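Local atomic coordinates of glycoside hydrolase family protein (Novosphingobium sp. PP1Y, PDB entry 6Q2F), a protein that is an alpha-L-rhamnosidase that probably releases terminal alpha-L-rhamnose by hydrolysing its glycosidic linkages, and carries a bound sodium ion. Residues A[402-407]-A[541-546]; A[533-538]-A[547-552]. One frame throughout, in Å; residues are numbered along the deposited sequence.

Interaction 1: residues A[402-407]-A[541-546]; sequences DNVTGV and GTREQS
R543 meets D402 side-on, its guanidinium and the carboxylate lying nearly coplanar, 18° apart, although the two side chains cross at about a right angle. R543 NE reaches D402 OD1 at 2.9 Å, with an almost straight N-H...O angle of 171°, and R543 NH2 reaches D402 OD2 at 2.8 Å. Each oxygen offers its syn lone pair, so two parallel bonds fix the rotation of both flat groups. Arginine suits the place because its chain, extended from CG to NE, carries the charge across to the loop, where V404 CG2 lies 3.8 Å from R543 NE. The other nitrogen, NH1, bonds to L378 O, and NH2 has a further partner in S319 OG. With R543 cut back to an alanine, the D402 carboxylate is likely to lose its charged mate and be freer to turn, and V404 CG2 to lose the chain beside it.

Beyond the salt bridge the backbones take over. G406 N donates to G541 O at 2.7 Å, and G541 N donates to V407 O, also at 2.7 Å. Glycine fits at G541, where phi is positive and a CB would clash with Q545 OE1. A water takes a hydrogen from R543 N and gives one to V404 O, tying the first turn of the helix to the loop.

T542 turns its OG1 between its own N and carbonyl carbon (chi1 69°), where it accepts from Q545 N at 3.1 Å; in return T542 N donates to Q545 OE1 at 2.8 Å, in the carbonyl plane. This reciprocal pair is a capping box, with T542 as N-cap, and it closes the start of helix 543-575 just where the loop 402-407 is fastened to it.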
loop_
_atom_site.group_PDB
_atom_site.type_symbol
_atom_site.label_atom_id
_atom_site.label_comp_id
_atom_site.label_asym_id
_atom_site.label_seq_id
_atom_site.Cartn_x
_atom_site.Cartn_y
_atom_site.Cartn_z
ATOM N N ASP A 402 -25.377 -4.257 28.503
ATOM C CA ASP A 402 -26.725 -4.093 29.044
ATOM C C ASP A 402 -27.637 -5.305 28.856
ATOM O O ASP A 402 -28.789 -5.241 29.298
ATOM C CB ASP A 402 -27.381 -2.862 28.415
ATOM C CG ASP A 402 -27.250 -2.837 26.901
ATOM O OD1 ASP A 402 -26.853 -3.861 26.305
ATOM O OD2 ASP A 402 -27.562 -1.786 26.303
ATOM N N ASN A 403 -27.187 -6.377 28.206
ATOM C CA ASN A 403 -27.956 -7.625 28.101
ATOM C C ASN A 403 -29.310 -7.431 27.418
ATOM O O ASN A 403 -30.269 -8.149 27.712
ATOM C CB ASN A 403 -28.151 -8.270 29.478
ATOM C CG ASN A 403 -26.837 -8.676 30.118
ATOM O OD1 ASN A 403 -26.453 -8.151 31.166
ATOM N ND2 ASN A 403 -26.139 -9.618 29.487
ATOM N N VAL A 404 -29.403 -6.470 26.498
ATOM C CA VAL A 404 -30.648 -6.243 25.776
ATOM C C VAL A 404 -30.756 -7.221 24.611
ATOM O O VAL A 404 -29.772 -7.791 24.137
ATOM C CB VAL A 404 -30.748 -4.783 25.292
ATOM C CG1 VAL A 404 -30.498 -3.818 26.438
ATOM C CG2 VAL A 404 -29.763 -4.530 24.190
ATOM N N THR A 405 -31.983 -7.417 24.146
ATOM C CA THR A 405 -32.262 -8.186 22.941
ATOM C C THR A 405 -33.229 -7.383 22.094
ATOM O O THR A 405 -34.203 -6.841 22.618
ATOM C CB THR A 405 -32.850 -9.558 23.269
ATOM O OG1 THR A 405 -31.854 -10.332 23.949
ATOM C CG2 THR A 405 -33.252 -10.285 21.999
ATOM N N GLY A 406 -32.951 -7.294 20.801
ATOM C CA GLY A 406 -33.771 -6.482 19.926
ATOM C C GLY A 406 -34.856 -7.265 19.222
ATOM O O GLY A 406 -35.475 -8.151 19.819
ATOM N N VAL A 407 -35.086 -6.939 17.947
ATOM C CA VAL A 407 -36.119 -7.607 17.169
ATOM C C VAL A 407 -35.771 -9.079 16.998
ATOM O O VAL A 407 -34.621 -9.438 16.699
ATOM C CB VAL A 407 -36.268 -6.917 15.802
ATOM C CG1 VAL A 407 -37.265 -7.655 14.936
ATOM C CG2 VAL A 407 -36.663 -5.443 15.973
ATOM N N GLY A 541 -32.006 -9.408 17.431
ATOM C CA GLY A 541 -31.453 -10.361 18.381
ATOM C C GLY A 541 -30.570 -9.652 19.394
ATOM O O GLY A 541 -30.744 -8.462 19.691
ATOM N N THR A 542 -29.605 -10.388 19.936
ATOM C CA THR A 542 -28.677 -9.797 20.889
ATOM C C THR A 542 -27.705 -8.874 20.168
ATOM O O THR A 542 -27.529 -8.950 18.949
ATOM C CB THR A 542 -27.901 -10.885 21.627
ATOM O OG1 THR A 542 -27.012 -11.528 20.709
ATOM C CG2 THR A 542 -28.868 -11.941 22.195
ATOM N N ARG A 543 -27.057 -7.994 20.937
ATOM C CA ARG A 543 -26.028 -7.135 20.354
ATOM C C ARG A 543 -24.957 -7.958 19.662
ATOM O O ARG A 543 -24.439 -7.563 18.610
ATOM C CB ARG A 543 -25.386 -6.245 21.424
ATOM C CG ARG A 543 -26.289 -5.171 22.008
ATOM C CD ARG A 543 -25.466 -4.188 22.846
ATOM N NE ARG A 543 -26.312 -3.190 23.490
ATOM C CZ ARG A 543 -26.796 -2.120 22.871
ATOM N NH1 ARG A 543 -26.507 -1.909 21.592
ATOM N NH2 ARG A 543 -27.570 -1.262 23.528
ATOM N N GLU A 544 -24.606 -9.105 20.243
ATOM C CA GLU A 544 -23.555 -9.929 19.662
ATOM C C GLU A 544 -23.993 -10.513 18.325
ATOM O O GLU A 544 -23.217 -10.534 17.366
ATOM C CB GLU A 544 -23.148 -11.031 20.644
ATOM C CG GLU A 544 -21.958 -11.902 20.186
ATOM C CD GLU A 544 -20.678 -11.111 19.896
ATOM O OE1 GLU A 544 -20.460 -10.039 20.499
ATOM O OE2 GLU A 544 -19.880 -11.573 19.053
ATOM N N GLN A 545 -25.243 -10.983 18.238
ATOM C CA GLN A 545 -25.752 -11.517 16.980
ATOM C C GLN A 545 -25.780 -10.454 15.887
ATOM O O GLN A 545 -25.437 -10.728 14.732
ATOM C CB GLN A 545 -27.149 -12.087 17.187
ATOM C CG GLN A 545 -27.214 -13.393 17.935
ATOM C CD GLN A 545 -28.666 -13.743 18.254
ATOM O OE1 GLN A 545 -29.398 -12.930 18.813
ATOM N NE2 GLN A 545 -29.093 -14.936 17.855
ATOM N N SER A 546 -26.219 -9.240 16.221
ATOM C CA SER A 546 -26.220 -8.184 15.214
ATOM C C SER A 546 -24.798 -7.798 14.849
ATOM O O SER A 546 -24.500 -7.556 13.677
ATOM C CB SER A 546 -27.010 -6.970 15.701
ATOM O OG SER A 546 -28.394 -7.144 15.430
HETATM O O HOH W 1 -27.228 -7.986 23.907
#

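Interaction 2: residues A[533-538]-A[547-552]; sequences PALTGT and DRFLYD
L535 and L550 share nearly the same torsions: in each, CG stands opposite the carbonyl carbon and beside the backbone N (chi1 -64° and -62°). The two chains come from facing backbones and slide past each other in opposite directions, which brings L535 CD2 to 3.7 Å from L550 CD2, a methyl-to-methyl contact. F549 CB already points toward 533-538, and with CG opposite the backbone N (chi1 161°) the ring lies where L535 and A534 meet its CE2 and CD2. There L535 CG comes up to the ring's edge, near its plane, at 4.0 Å from F549 CE2, the two side chains crossing at about a right angle.

A534 completes the group with one methyl. Its CB points toward the helix and touches both partners, lying 4.1 Å from F549 CD2 and the same distance from L550 CD2. So small a residue suits a position where the backbone turn comes close to the helix, while the longer L535, L550 and F549 supply the rest of the apolar surface. No hydrogen bond crosses this contact, as befits four buried apolar residues.

The turn is held by its own bonds instead: P533 O accepts from T536 N, T538 N and T536 OG1, the last at 2.8 Å. The threonine hydroxyl thus finds a partner within the turn, although it is buried.

Around this packing, F549 also meets the rings of W531 and F520, the latter on helix 516-524. L535 rests on L153 of strand 151-160, while P533 and T536 both pack on L441 of strand 436-447. The turn 533-538 is therefore wedged between helix 543-575 and an antiparallel sheet.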
loop_
_atom_site.group_PDB
_atom_site.type_symbol
_atom_site.label_atom_id
_atom_site.label_comp_id
_atom_site.label_asym_id
_atom_site.label_seq_id
_atom_site.Cartn_x
_atom_site.Cartn_y
_atom_site.Cartn_z
ATOM N N PRO A 533 -32.281 -5.049 9.107
ATOM C CA PRO A 533 -32.549 -3.854 9.926
ATOM C C PRO A 533 -31.362 -3.405 10.752
ATOM O O PRO A 533 -31.266 -2.215 11.076
ATOM C CB PRO A 533 -33.723 -4.296 10.808
ATOM C CG PRO A 533 -34.420 -5.317 9.997
ATOM C CD PRO A 533 -33.317 -6.078 9.326
ATOM N N ALA A 534 -30.446 -4.317 11.088
ATOM C CA ALA A 534 -29.226 -3.931 11.792
ATOM C C ALA A 534 -28.391 -2.953 10.984
ATOM O O ALA A 534 -27.696 -2.106 11.558
ATOM C CB ALA A 534 -28.400 -5.176 12.126
ATOM N N LEU A 535 -28.414 -3.073 9.658
ATOM C CA LEU A 535 -27.675 -2.144 8.806
ATOM C C LEU A 535 -28.197 -0.721 8.924
ATOM O O LEU A 535 -27.499 0.222 8.523
ATOM C CB LEU A 535 -27.765 -2.580 7.343
ATOM C CG LEU A 535 -27.123 -3.909 6.983
ATOM C CD1 LEU A 535 -27.669 -4.407 5.666
ATOM C CD2 LEU A 535 -25.608 -3.717 6.902
ATOM N N THR A 536 -29.411 -0.542 9.452
ATOM C CA THR A 536 -30.005 0.775 9.623
ATOM C C THR A 536 -30.065 1.214 11.080
ATOM O O THR A 536 -30.659 2.254 11.369
ATOM C CB THR A 536 -31.417 0.804 9.035
ATOM O OG1 THR A 536 -32.300 0.092 9.907
ATOM C CG2 THR A 536 -31.439 0.149 7.669
ATOM N N GLY A 537 -29.479 0.450 12.006
ATOM C CA GLY A 537 -29.461 0.808 13.404
ATOM C C GLY A 537 -30.376 -0.016 14.286
ATOM O O GLY A 537 -30.227 0.032 15.512
ATOM N N THR A 538 -31.319 -0.763 13.714
ATOM C CA THR A 538 -32.289 -1.500 14.521
ATOM C C THR A 538 -31.656 -2.787 15.029
ATOM O O THR A 538 -31.308 -3.670 14.240
ATOM C CB THR A 538 -33.552 -1.806 13.724
ATOM O OG1 THR A 538 -34.248 -0.589 13.452
ATOM C CG2 THR A 538 -34.465 -2.739 14.533
ATOM N N ASP A 547 -23.894 -7.785 15.833
ATOM C CA ASP A 547 -22.495 -7.485 15.536
ATOM C C ASP A 547 -21.879 -8.563 14.651
ATOM O O ASP A 547 -21.076 -8.256 13.759
ATOM C CB ASP A 547 -21.700 -7.336 16.830
ATOM C CG ASP A 547 -21.966 -6.020 17.527
ATOM O OD1 ASP A 547 -22.542 -5.115 16.885
ATOM O OD2 ASP A 547 -21.592 -5.885 18.708
ATOM N N ARG A 548 -22.249 -9.832 14.871
ATOM C CA ARG A 548 -21.727 -10.885 14.009
ATOM C C ARG A 548 -22.367 -10.835 12.632
ATOM O O ARG A 548 -21.691 -11.065 11.624
ATOM C CB ARG A 548 -21.924 -12.256 14.646
ATOM C CG ARG A 548 -21.005 -12.475 15.828
ATOM C CD ARG A 548 -21.313 -13.773 16.526
ATOM N NE ARG A 548 -20.450 -13.909 17.691
ATOM C CZ ARG A 548 -20.370 -14.997 18.444
ATOM N NH1 ARG A 548 -21.104 -16.076 18.171
ATOM N NH2 ARG A 548 -19.544 -14.998 19.469
ATOM N N PHE A 549 -23.659 -10.503 12.555
ATOM C CA PHE A 549 -24.238 -10.331 11.231
ATOM C C PHE A 549 -23.526 -9.225 10.472
ATOM O O PHE A 549 -23.220 -9.376 9.284
ATOM C CB PHE A 549 -25.721 -10.008 11.287
ATOM C CG PHE A 549 -26.210 -9.388 10.011
ATOM C CD1 PHE A 549 -26.282 -10.143 8.854
ATOM C CD2 PHE A 549 -26.531 -8.044 9.948
ATOM C CE1 PHE A 549 -26.710 -9.583 7.661
ATOM C CE2 PHE A 549 -26.954 -7.477 8.757
ATOM C CZ PHE A 549 -27.040 -8.248 7.612
ATOM N N LEU A 550 -23.273 -8.097 11.133
ATOM C CA LEU A 550 -22.620 -6.991 10.443
ATOM C C LEU A 550 -21.213 -7.381 10.009
ATOM O O LEU A 550 -20.808 -7.082 8.877
ATOM C CB LEU A 550 -22.630 -5.743 11.333
ATOM C CG LEU A 550 -24.077 -5.309 11.633
ATOM C CD1 LEU A 550 -24.180 -4.330 12.803
ATOM C CD2 LEU A 550 -24.754 -4.740 10.385
ATOM N N TYR A 551 -20.470 -8.089 10.872
ATOM C CA TYR A 551 -19.198 -8.684 10.461
ATOM C C TYR A 551 -19.360 -9.520 9.194
ATOM O O TYR A 551 -18.580 -9.390 8.242
ATOM C CB TYR A 551 -18.620 -9.552 11.587
ATOM C CG TYR A 551 -17.421 -10.392 11.157
ATOM C CD1 TYR A 551 -17.591 -11.661 10.622
ATOM C CD2 TYR A 551 -16.124 -9.899 11.262
ATOM C CE1 TYR A 551 -16.500 -12.428 10.204
ATOM C CE2 TYR A 551 -15.018 -10.667 10.856
ATOM C CZ TYR A 551 -15.222 -11.919 10.319
ATOM O OH TYR A 551 -14.147 -12.699 9.908
ATOM N N ASP A 552 -20.363 -10.404 9.180
ATOM C CA ASP A 552 -20.629 -11.237 8.007
ATOM C C ASP A 552 -20.969 -10.388 6.790
ATOM O O ASP A 552 -20.615 -10.735 5.655
ATOM C CB ASP A 552 -21.783 -12.213 8.302
ATOM C CG ASP A 552 -21.368 -13.346 9.228
ATOM O OD1 ASP A 552 -20.146 -13.625 9.287
ATOM O OD2 ASP A 552 -22.253 -13.954 9.886
#

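Both interactions fasten helix 543-575 to the loops around it, with centres 11 Å apart. Interaction 1 takes the helix start, is partly buried, and works with polar means suited to its setting: paired charges, backbone bonds and a bridging water, binding a loop distant in sequence. Interaction 2, about two turns further along, is wholly buried and purely apolar, and its partner is the chain leading into the same helix. The segments alternate along the sequence and touch: V407 CG2 lies 3.8 Å from T538 CG2, and S546 OG is equally far from A534 CB, so the packing runs on from the polar helix start into the apolar interior.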